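Local coordinates for TraI domain-containing protein (Salmonella typhi, PDB 2IPQ), which is of unknown function, this chain being the C-terminal domain of a putative TraI-like conjugal transfer nickase/helicase, in a family grouped with helix-turn-helix domains, at residues 46-51 against 67-72; 81-86 against 110-115. All coordinates share one frame; numbering follows the deposited sequence.

Contact 1. Residues 46-51 against 67-72; sequences GVFFLF and GRKEQV
Val72 is wedged between two aromatic rings of the other helix, and this is where residues 46-51 and 67-72 pack closely. Its methyl CG1 touches both rings, lying 3.8 Å from CD1 of Phe48 and 4.1 Å from CD2 of Phe51, while Val72 CG2 sits 4.0 Å from CE2 of Phe51. Phe51 sends its ring anti to the backbone N (chi1 172°). Val47 CG1 covers one face of the Phe48 ring from within the same helix, and Phe11 and Trp14 of helix 4-20 press on Phe48 and Phe51 respectively. Lys69 belongs to the same close packing as a partly exposed lid, with CG 3.9 Å from Phe48 CB, and its bent chain then carries NZ to a hydrogen bond with Gln73. Towards solvent the fit is looser: the exposed ring of Phe49 approaches no nearer than 4.2 Å, from CE1 to Lys69 CB. The axes of the segments 46-51 and 68-72 pass 9.8 Å apart at 104°. This nearly perpendicular crossing is consistent with helices 46-54 and 68-77 being the second and third helices of a helix-turn-helix unit with helix 4-20 as the first, although the link between them is long and partly unmodelled.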
ATOM      1  N   GLY A  46      -4.395   2.890  -6.991  1.00 49.34           N
ATOM      2  CA  GLY A  46      -3.648   4.106  -6.636  1.00 45.94           C
ATOM      3  C   GLY A  46      -2.133   3.927  -6.473  1.00 47.83           C
ATOM      4  O   GLY A  46      -1.358   4.730  -6.975  1.00 48.65           O
ATOM      5  N   VAL A  47      -1.685   2.885  -5.783  1.00 47.40           N
ATOM      6  CA  VAL A  47      -0.252   2.764  -5.506  1.00 47.85           C
ATOM      7  C   VAL A  47       0.555   2.437  -6.778  1.00 48.59           C
ATOM      8  O   VAL A  47       1.712   2.803  -6.908  1.00 48.30           O
ATOM      9  CB  VAL A  47       0.044   1.689  -4.455  1.00 50.63           C
ATOM     10  CG1 VAL A  47      -0.318   0.316  -5.013  1.00 50.83           C
ATOM     11  CG2 VAL A  47       1.555   1.687  -4.132  1.00 47.76           C
ATOM     12  N   PHE A  48      -0.068   1.749  -7.727  1.00 48.76           N
ATOM     13  CA  PHE A  48       0.590   1.423  -8.983  1.00 46.89           C
ATOM     14  C   PHE A  48       0.622   2.625  -9.916  1.00 48.10           C
ATOM     15  O   PHE A  48       1.605   2.858 -10.607  1.00 49.47           O
ATOM     16  CB  PHE A  48      -0.107   0.248  -9.640  1.00 45.65           C
ATOM     17  CG  PHE A  48       0.014  -1.034  -8.855  1.00 48.87           C
ATOM     18  CD1 PHE A  48       1.265  -1.567  -8.565  1.00 43.81           C
ATOM     19  CD2 PHE A  48      -1.120  -1.704  -8.421  1.00 45.82           C
ATOM     20  CE1 PHE A  48       1.389  -2.751  -7.842  1.00 54.53           C
ATOM     21  CE2 PHE A  48      -1.022  -2.875  -7.698  1.00 53.42           C
ATOM     22  CZ  PHE A  48       0.236  -3.414  -7.400  1.00 52.42           C
ATOM     23  N   PHE A  49      -0.455   3.395  -9.935  1.00 48.99           N
ATOM     24  CA  PHE A  49      -0.478   4.640 -10.696  1.00 48.62           C
ATOM     25  C   PHE A  49       0.581   5.617 -10.186  1.00 48.89           C
ATOM     26  O   PHE A  49       1.198   6.336 -10.967  1.00 46.23           O
ATOM     27  CB  PHE A  49      -1.855   5.291 -10.597  1.00 49.55           C
ATOM     28  CG  PHE A  49      -2.891   4.641 -11.450  1.00 49.50           C
ATOM     29  CD1 PHE A  49      -2.540   4.015 -12.632  1.00 52.55           C
ATOM     30  CD2 PHE A  49      -4.226   4.667 -11.076  1.00 58.16           C
ATOM     31  CE1 PHE A  49      -3.496   3.413 -13.433  1.00 54.63           C
ATOM     32  CE2 PHE A  49      -5.202   4.064 -11.880  1.00 56.79           C
ATOM     33  CZ  PHE A  49      -4.827   3.435 -13.056  1.00 55.48           C
ATOM     34  N   LEU A  50       0.779   5.641  -8.867  1.00 47.99           N
ATOM     35  CA  LEU A  50       1.804   6.488  -8.272  1.00 49.48           C
ATOM     36  C   LEU A  50       3.231   6.048  -8.646  1.00 48.25           C
ATOM     37  O   LEU A  50       4.061   6.887  -8.936  1.00 51.07           O
ATOM     38  CB  LEU A  50       1.620   6.544  -6.752  1.00 46.98           C
ATOM     39  CG  LEU A  50       2.570   7.452  -5.969  1.00 54.15           C
ATOM     40  CD1 LEU A  50       2.535   8.957  -6.413  1.00 49.59           C
ATOM     41  CD2 LEU A  50       2.375   7.300  -4.434  1.00 54.00           C
ATOM     42  N   PHE A  51       3.498   4.740  -8.634  1.00 48.85           N
ATOM     43  CA  PHE A  51       4.734   4.153  -9.194  1.00 48.15           C
ATOM     44  C   PHE A  51       4.938   4.613 -10.618  1.00 48.34           C
ATOM     45  O   PHE A  51       5.968   5.188 -10.958  1.00 47.56           O
ATOM     46  CB  PHE A  51       4.667   2.608  -9.183  1.00 48.33           C
ATOM     47  CG  PHE A  51       5.818   1.931  -9.914  1.00 46.94           C
ATOM     48  CD1 PHE A  51       7.075   1.816  -9.320  1.00 41.21           C
ATOM     49  CD2 PHE A  51       5.646   1.425 -11.202  1.00 48.42           C
ATOM     50  CE1 PHE A  51       8.130   1.198  -9.989  1.00 42.43           C
ATOM     51  CE2 PHE A  51       6.708   0.801 -11.894  1.00 42.54           C
ATOM     52  CZ  PHE A  51       7.946   0.687 -11.279  1.00 42.62           C
ATOM     53  N   GLY A  67      -3.079  -2.087 -17.533  1.00 56.63           N
ATOM     54  CA  GLY A  67      -2.339  -2.362 -18.782  1.00 57.91           C
ATOM     55  C   GLY A  67      -0.826  -2.365 -18.569  1.00 58.04           C
ATOM     56  O   GLY A  67      -0.191  -3.422 -18.517  1.00 57.66           O
ATOM     57  N   ARG A  68      -0.242  -1.174 -18.439  1.00 58.05           N
ATOM     58  CA  ARG A  68       1.005  -1.012 -17.675  1.00 56.58           C
ATOM     59  C   ARG A  68       0.753  -1.328 -16.197  1.00 54.09           C
ATOM     60  O   ARG A  68       1.580  -1.960 -15.544  1.00 53.77           O
ATOM     61  CB  ARG A  68       1.589   0.399 -17.860  1.00 56.88           C
ATOM     62  CG  ARG A  68       2.834   0.453 -18.756  1.00 55.98           C
ATOM     63  CD  ARG A  68       2.714   1.522 -19.857  1.00 61.17           C
ATOM     64  NE  ARG A  68       2.939   0.964 -21.203  1.00 61.22           N
ATOM     65  CZ  ARG A  68       2.805   1.641 -22.343  1.00 59.63           C
ATOM     66  NH1 ARG A  68       2.450   2.919 -22.336  1.00 59.15           N
ATOM     67  NH2 ARG A  68       3.028   1.038 -23.498  1.00 60.17           N
ATOM     68  N   LYS A  69      -0.400  -0.907 -15.689  1.00 51.53           N
ATOM     69  CA  LYS A  69      -0.800  -1.214 -14.323  1.00 53.75           C
ATOM     70  C   LYS A  69      -0.939  -2.711 -14.104  1.00 54.05           C
ATOM     71  O   LYS A  69      -0.498  -3.242 -13.080  1.00 55.03           O
ATOM     72  CB  LYS A  69      -2.128  -0.521 -13.977  1.00 55.74           C
ATOM     73  CG  LYS A  69      -2.549  -0.617 -12.503  1.00 54.44           C
ATOM     74  CD  LYS A  69      -3.168  -1.965 -12.199  1.00 62.91           C
ATOM     75  CE  LYS A  69      -4.691  -1.863 -12.067  1.00 68.98           C
ATOM     76  NZ  LYS A  69      -5.217  -2.725 -10.947  1.00 68.44           N
ATOM     77  N   GLU A  70      -1.565  -3.382 -15.065  1.00 52.57           N
ATOM     78  CA  GLU A  70      -1.721  -4.824 -15.032  1.00 53.38           C
ATOM     79  C   GLU A  70      -0.360  -5.540 -14.897  1.00 51.17           C
ATOM     80  O   GLU A  70      -0.230  -6.457 -14.089  1.00 49.20           O
ATOM     81  CB  GLU A  70      -2.483  -5.298 -16.287  1.00 53.78           C
ATOM     82  CG  GLU A  70      -3.498  -6.453 -16.071  1.00 58.32           C
ATOM     83  CD  GLU A  70      -4.050  -7.058 -17.398  1.00 58.53           C
ATOM     84  OE1 GLU A  70      -5.289  -7.026 -17.621  1.00 63.90           O
ATOM     85  OE2 GLU A  70      -3.250  -7.568 -18.219  1.00 63.57           O
ATOM     86  N   GLN A  71       0.638  -5.116 -15.693  1.00 50.84           N
ATOM     87  CA  GLN A  71       2.019  -5.662 -15.667  1.00 49.03           C
ATOM     88  C   GLN A  71       2.675  -5.561 -14.288  1.00 47.45           C
ATOM     89  O   GLN A  71       3.069  -6.559 -13.702  1.00 47.53           O
ATOM     90  CB  GLN A  71       2.907  -4.918 -16.658  1.00 47.59           C
ATOM     91  CG  GLN A  71       3.449  -5.766 -17.795  1.00 58.52           C
ATOM     92  CD  GLN A  71       2.643  -5.589 -19.071  1.00 67.20           C
ATOM     93  OE1 GLN A  71       3.168  -5.731 -20.177  1.00 68.34           O
ATOM     94  NE2 GLN A  71       1.351  -5.274 -18.922  1.00 69.18           N
ATOM     95  N   VAL A  72       2.785  -4.343 -13.779  1.00 46.78           N
ATOM     96  CA  VAL A  72       3.376  -4.110 -12.467  1.00 48.79           C
ATOM     97  C   VAL A  72       2.681  -4.889 -11.348  1.00 47.72           C
ATOM     98  O   VAL A  72       3.351  -5.515 -10.537  1.00 47.96           O
ATOM     99  CB  VAL A  72       3.374  -2.611 -12.091  1.00 48.98           C
ATOM    100  CG1 VAL A  72       4.215  -2.396 -10.850  1.00 51.51           C
ATOM    101  CG2 VAL A  72       3.932  -1.799 -13.229  1.00 48.31           C
TER

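Contact 2. Residues 81-86 against 110-115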
ATOM      1  N   LYS A  81       4.972 -10.672  -1.209  1.00 46.55           N
ATOM      2  CA  LYS A  81       5.223  -9.872  -0.007  1.00 45.79           C
ATOM      3  C   LYS A  81       3.923  -9.531   0.720  1.00 46.14           C
ATOM      4  O   LYS A  81       3.928  -9.224   1.929  1.00 48.28           O
ATOM      5  CB  LYS A  81       5.968  -8.576  -0.360  1.00 45.49           C
ATOM      6  CG  LYS A  81       7.152  -8.746  -1.298  1.00 39.40           C
ATOM      7  CD  LYS A  81       8.269  -9.507  -0.610  1.00 44.48           C
ATOM      8  CE  LYS A  81       9.593  -8.905  -0.936  1.00 42.69           C
ATOM      9  NZ  LYS A  81      10.662  -9.888  -0.702  1.00 51.16           N
ATOM     10  N   HIS A  82       2.816  -9.573  -0.017  1.00 44.60           N
ATOM     11  CA  HIS A  82       1.527  -9.148   0.516  1.00 42.63           C
ATOM     12  C   HIS A  82       0.958 -10.234   1.430  1.00 44.97           C
ATOM     13  O   HIS A  82       1.263 -11.433   1.292  1.00 38.67           O
ATOM     14  CB  HIS A  82       0.544  -8.771  -0.603  1.00 42.84           C
ATOM     15  CG  HIS A  82       0.283  -9.865  -1.597  1.00 42.20           C
ATOM     16  ND1 HIS A  82       1.221 -10.279  -2.523  1.00 44.05           N
ATOM     17  CD2 HIS A  82      -0.818 -10.624  -1.817  1.00 42.69           C
ATOM     18  CE1 HIS A  82       0.709 -11.252  -3.261  1.00 50.15           C
ATOM     19  NE2 HIS A  82      -0.525 -11.483  -2.848  1.00 47.73           N
ATOM     20  N   ARG A  83       0.127  -9.822   2.377  1.00 43.65           N
ATOM     21  CA  ARG A  83      -0.570 -10.804   3.184  1.00 43.75           C
ATOM     22  C   ARG A  83      -1.638 -11.560   2.359  1.00 43.49           C
ATOM     23  O   ARG A  83      -2.420 -10.975   1.610  1.00 44.43           O
ATOM     24  CB  ARG A  83      -1.150 -10.123   4.415  1.00 41.78           C
ATOM     25  CG  ARG A  83      -2.092 -10.950   5.235  1.00 44.35           C
ATOM     26  CD  ARG A  83      -2.857 -10.071   6.254  1.00 48.33           C
ATOM     27  NE  ARG A  83      -3.338 -10.876   7.386  1.00 49.95           N
ATOM     28  CZ  ARG A  83      -4.417 -10.585   8.114  1.00 50.26           C
ATOM     29  NH1 ARG A  83      -5.140  -9.517   7.841  1.00 50.38           N
ATOM     30  NH2 ARG A  83      -4.783 -11.374   9.115  1.00 55.40           N
ATOM     31  N   VAL A  84      -1.659 -12.873   2.496  1.00 43.11           N
ATOM     32  CA  VAL A  84      -2.729 -13.669   1.933  1.00 42.13           C
ATOM     33  C   VAL A  84      -3.264 -14.495   3.077  1.00 43.21           C
ATOM     34  O   VAL A  84      -2.573 -15.342   3.648  1.00 41.76           O
ATOM     35  CB  VAL A  84      -2.251 -14.611   0.786  1.00 41.66           C
ATOM     36  CG1 VAL A  84      -3.403 -15.524   0.328  1.00 40.76           C
ATOM     37  CG2 VAL A  84      -1.716 -13.817  -0.394  1.00 42.34           C
ATOM     38  N   SER A  85      -4.509 -14.237   3.419  1.00 44.94           N
ATOM     39  CA  SER A  85      -5.076 -14.851   4.590  1.00 49.29           C
ATOM     40  C   SER A  85      -6.202 -15.813   4.195  1.00 49.74           C
ATOM     41  O   SER A  85      -7.316 -15.397   3.889  1.00 50.57           O
ATOM     42  CB  SER A  85      -5.542 -13.773   5.569  1.00 46.11           C
ATOM     43  OG  SER A  85      -6.360 -14.335   6.562  1.00 52.96           O
ATOM     44  N   ASP A  86      -5.888 -17.101   4.194  1.00 52.92           N
ATOM     45  CA  ASP A  86      -6.846 -18.131   3.769  1.00 55.13           C
ATOM     46  C   ASP A  86      -7.462 -17.780   2.395  1.00 55.40           C
ATOM     47  O   ASP A  86      -8.699 -17.729   2.237  1.00 55.73           O
ATOM     48  CB  ASP A  86      -7.935 -18.254   4.833  1.00 55.55           C
ATOM     49  CG  ASP A  86      -8.678 -19.555   4.765  1.00 59.97           C
ATOM     50  OD1 ASP A  86      -8.224 -20.502   4.040  1.00 61.32           O
ATOM     51  OD2 ASP A  86      -9.740 -19.620   5.459  1.00 66.66           O
ATOM     52  N   GLY A 110      -7.216  -2.985  -1.469  1.00 47.69           N
ATOM     53  CA  GLY A 110      -5.802  -3.112  -1.737  1.00 46.51           C
ATOM     54  C   GLY A 110      -5.173  -4.159  -0.856  1.00 45.38           C
ATOM     55  O   GLY A 110      -5.851  -4.957  -0.247  1.00 43.46           O
ATOM     56  N   TYR A 111      -3.857  -4.113  -0.783  1.00 45.41           N
ATOM     57  CA  TYR A 111      -3.062  -5.165  -0.191  1.00 45.78           C
ATOM     58  C   TYR A 111      -2.752  -4.783   1.230  1.00 44.73           C
ATOM     59  O   TYR A 111      -2.653  -3.602   1.546  1.00 45.56           O
ATOM     60  CB  TYR A 111      -1.754  -5.279  -0.973  1.00 46.12           C
ATOM     61  CG  TYR A 111      -1.920  -5.816  -2.379  1.00 47.66           C
ATOM     62  CD1 TYR A 111      -1.802  -4.970  -3.503  1.00 50.56           C
ATOM     63  CD2 TYR A 111      -2.191  -7.163  -2.595  1.00 50.41           C
ATOM     64  CE1 TYR A 111      -1.952  -5.488  -4.830  1.00 47.19           C
ATOM     65  CE2 TYR A 111      -2.340  -7.686  -3.894  1.00 49.47           C
ATOM     66  CZ  TYR A 111      -2.221  -6.847  -5.001  1.00 53.01           C
ATOM     67  OH  TYR A 111      -2.377  -7.387  -6.267  1.00 50.03           O
ATOM     68  N   LEU A 112      -2.592  -5.781   2.082  1.00 43.54           N
ATOM     69  CA  LEU A 112      -1.922  -5.606   3.365  1.00 45.06           C
ATOM     70  C   LEU A 112      -0.514  -6.179   3.348  1.00 44.40           C
ATOM     71  O   LEU A 112      -0.303  -7.302   2.915  1.00 46.99           O
ATOM     72  CB  LEU A 112      -2.724  -6.297   4.474  1.00 45.36           C
ATOM     73  CG  LEU A 112      -4.064  -5.634   4.845  1.00 45.59           C
ATOM     74  CD1 LEU A 112      -4.626  -6.409   5.985  1.00 44.15           C
ATOM     75  CD2 LEU A 112      -3.841  -4.229   5.250  1.00 41.18           C
ATOM     76  N   ILE A 113       0.455  -5.424   3.827  1.00 42.43           N
ATOM     77  CA  ILE A 113       1.821  -5.927   3.889  1.00 42.60           C
ATOM     78  C   ILE A 113       2.346  -5.781   5.309  1.00 43.19           C
ATOM     79  O   ILE A 113       2.283  -4.690   5.880  1.00 42.73           O
ATOM     80  CB  ILE A 113       2.699  -5.084   2.957  1.00 43.28           C
ATOM     81  CG1 ILE A 113       2.213  -5.247   1.514  1.00 42.80           C
ATOM     82  CG2 ILE A 113       4.200  -5.418   3.149  1.00 41.61           C
ATOM     83  CD1 ILE A 113       2.567  -4.075   0.640  1.00 51.30           C
ATOM     84  N   LYS A 114       2.868  -6.866   5.866  1.00 43.72           N
ATOM     85  CA  LYS A 114       3.411  -6.874   7.220  1.00 46.60           C
ATOM     86  C   LYS A 114       4.404  -5.754   7.369  1.00 48.45           C
ATOM     87  O   LYS A 114       5.272  -5.608   6.505  1.00 47.15           O
ATOM     88  CB  LYS A 114       4.152  -8.173   7.485  1.00 43.87           C
ATOM     89  CG  LYS A 114       3.297  -9.324   7.881  1.00 51.25           C
ATOM     90  CD  LYS A 114       4.165 -10.539   8.288  1.00 49.92           C
ATOM     91  CE  LYS A 114       5.022 -10.228   9.514  1.00 49.83           C
ATOM     92  NZ  LYS A 114       5.586 -11.447  10.166  1.00 63.42           N
HETATM   93  N   MSE A 115       4.285  -4.986   8.456  1.00 49.84           N
HETATM   94  CA  MSE A 115       5.143  -3.822   8.709  1.00 59.09           C
HETATM   95  C   MSE A 115       6.627  -4.111   8.545  1.00 55.77           C
HETATM   96  O   MSE A 115       7.365  -3.291   8.005  1.00 55.43           O
HETATM   97  CB  MSE A 115       4.952  -3.301  10.136  1.00 59.56           C
HETATM   98  CG  MSE A 115       3.532  -3.017  10.507  1.00 66.33           C
HETATM   99 SE   MSE A 115       3.196  -1.143  10.819  1.00 82.95          SE
HETATM  100  CE  MSE A 115       3.014  -1.169  12.767  1.00 69.99           C
TER
HETATM  101  O   HOH W   1      -2.693  -8.458   0.770  1.00 26.98           O
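Lys81 opens the contact through its backbone, its carbonyl O lying 4.0 Å from CG2 of Ile113. At His82 the side chain takes over. CG falls between the backbone N and the carbonyl carbon (chi1 57°), a crowded position that sets the imidazole beside Tyr111. The tyrosine turns its edge to one face of the imidazole in a T-shaped pair, with planes at 64° and CE2 of Tyr111 3.9 Å from His82 CD2. The far end of Tyr111 is held separately, its OH hydrogen-bonded to Glu77 and Gln73. Arg83 supplies the direct polar link: its N donates to Leu112 O over 2.6 Å, almost straight at 175°. A water extends the pairing, accepting from Leu112 N at 3.0 Å and lying 2.7 Å from Arg83 O, so that it bridges the two. The extended arginine chain runs alongside Leu112 in the same direction, bringing NH1 to 3.7 Å from Leu112 CD1, which meets the guanidinium at its edge. Ser85 CB lies over one face of that group. The irregular loop thus fastened to strand 105-114 leads from helix 68-77 into strand 91-96, and these two antiparallel strands form a hairpin probably equivalent to the wing of a winged helix.

In the fold
Contacts 1 and 2 illustrate how one small domain can combine two kinds of junction, apolar between helices and partly polar between loop and sheet. They follow in series along the chain, the first closing before the second opens, and helix 68-77 leads from one towards the other. Their centres lie about 18 Å apart, yet they touch where Phe48 CZ comes within 4.0 Å of Tyr111 CE1. Gln73 and Phe76 of helix 68-77 touch both residues, Gln73 through a hydrogen bond to Tyr111 OH. Through Phe48 and Tyr111 the two contacts join the helical part to the sheet of a probable winged-helix domain. No ligand or active site is established here, and any part in conjugal transfer remains inferred from the family.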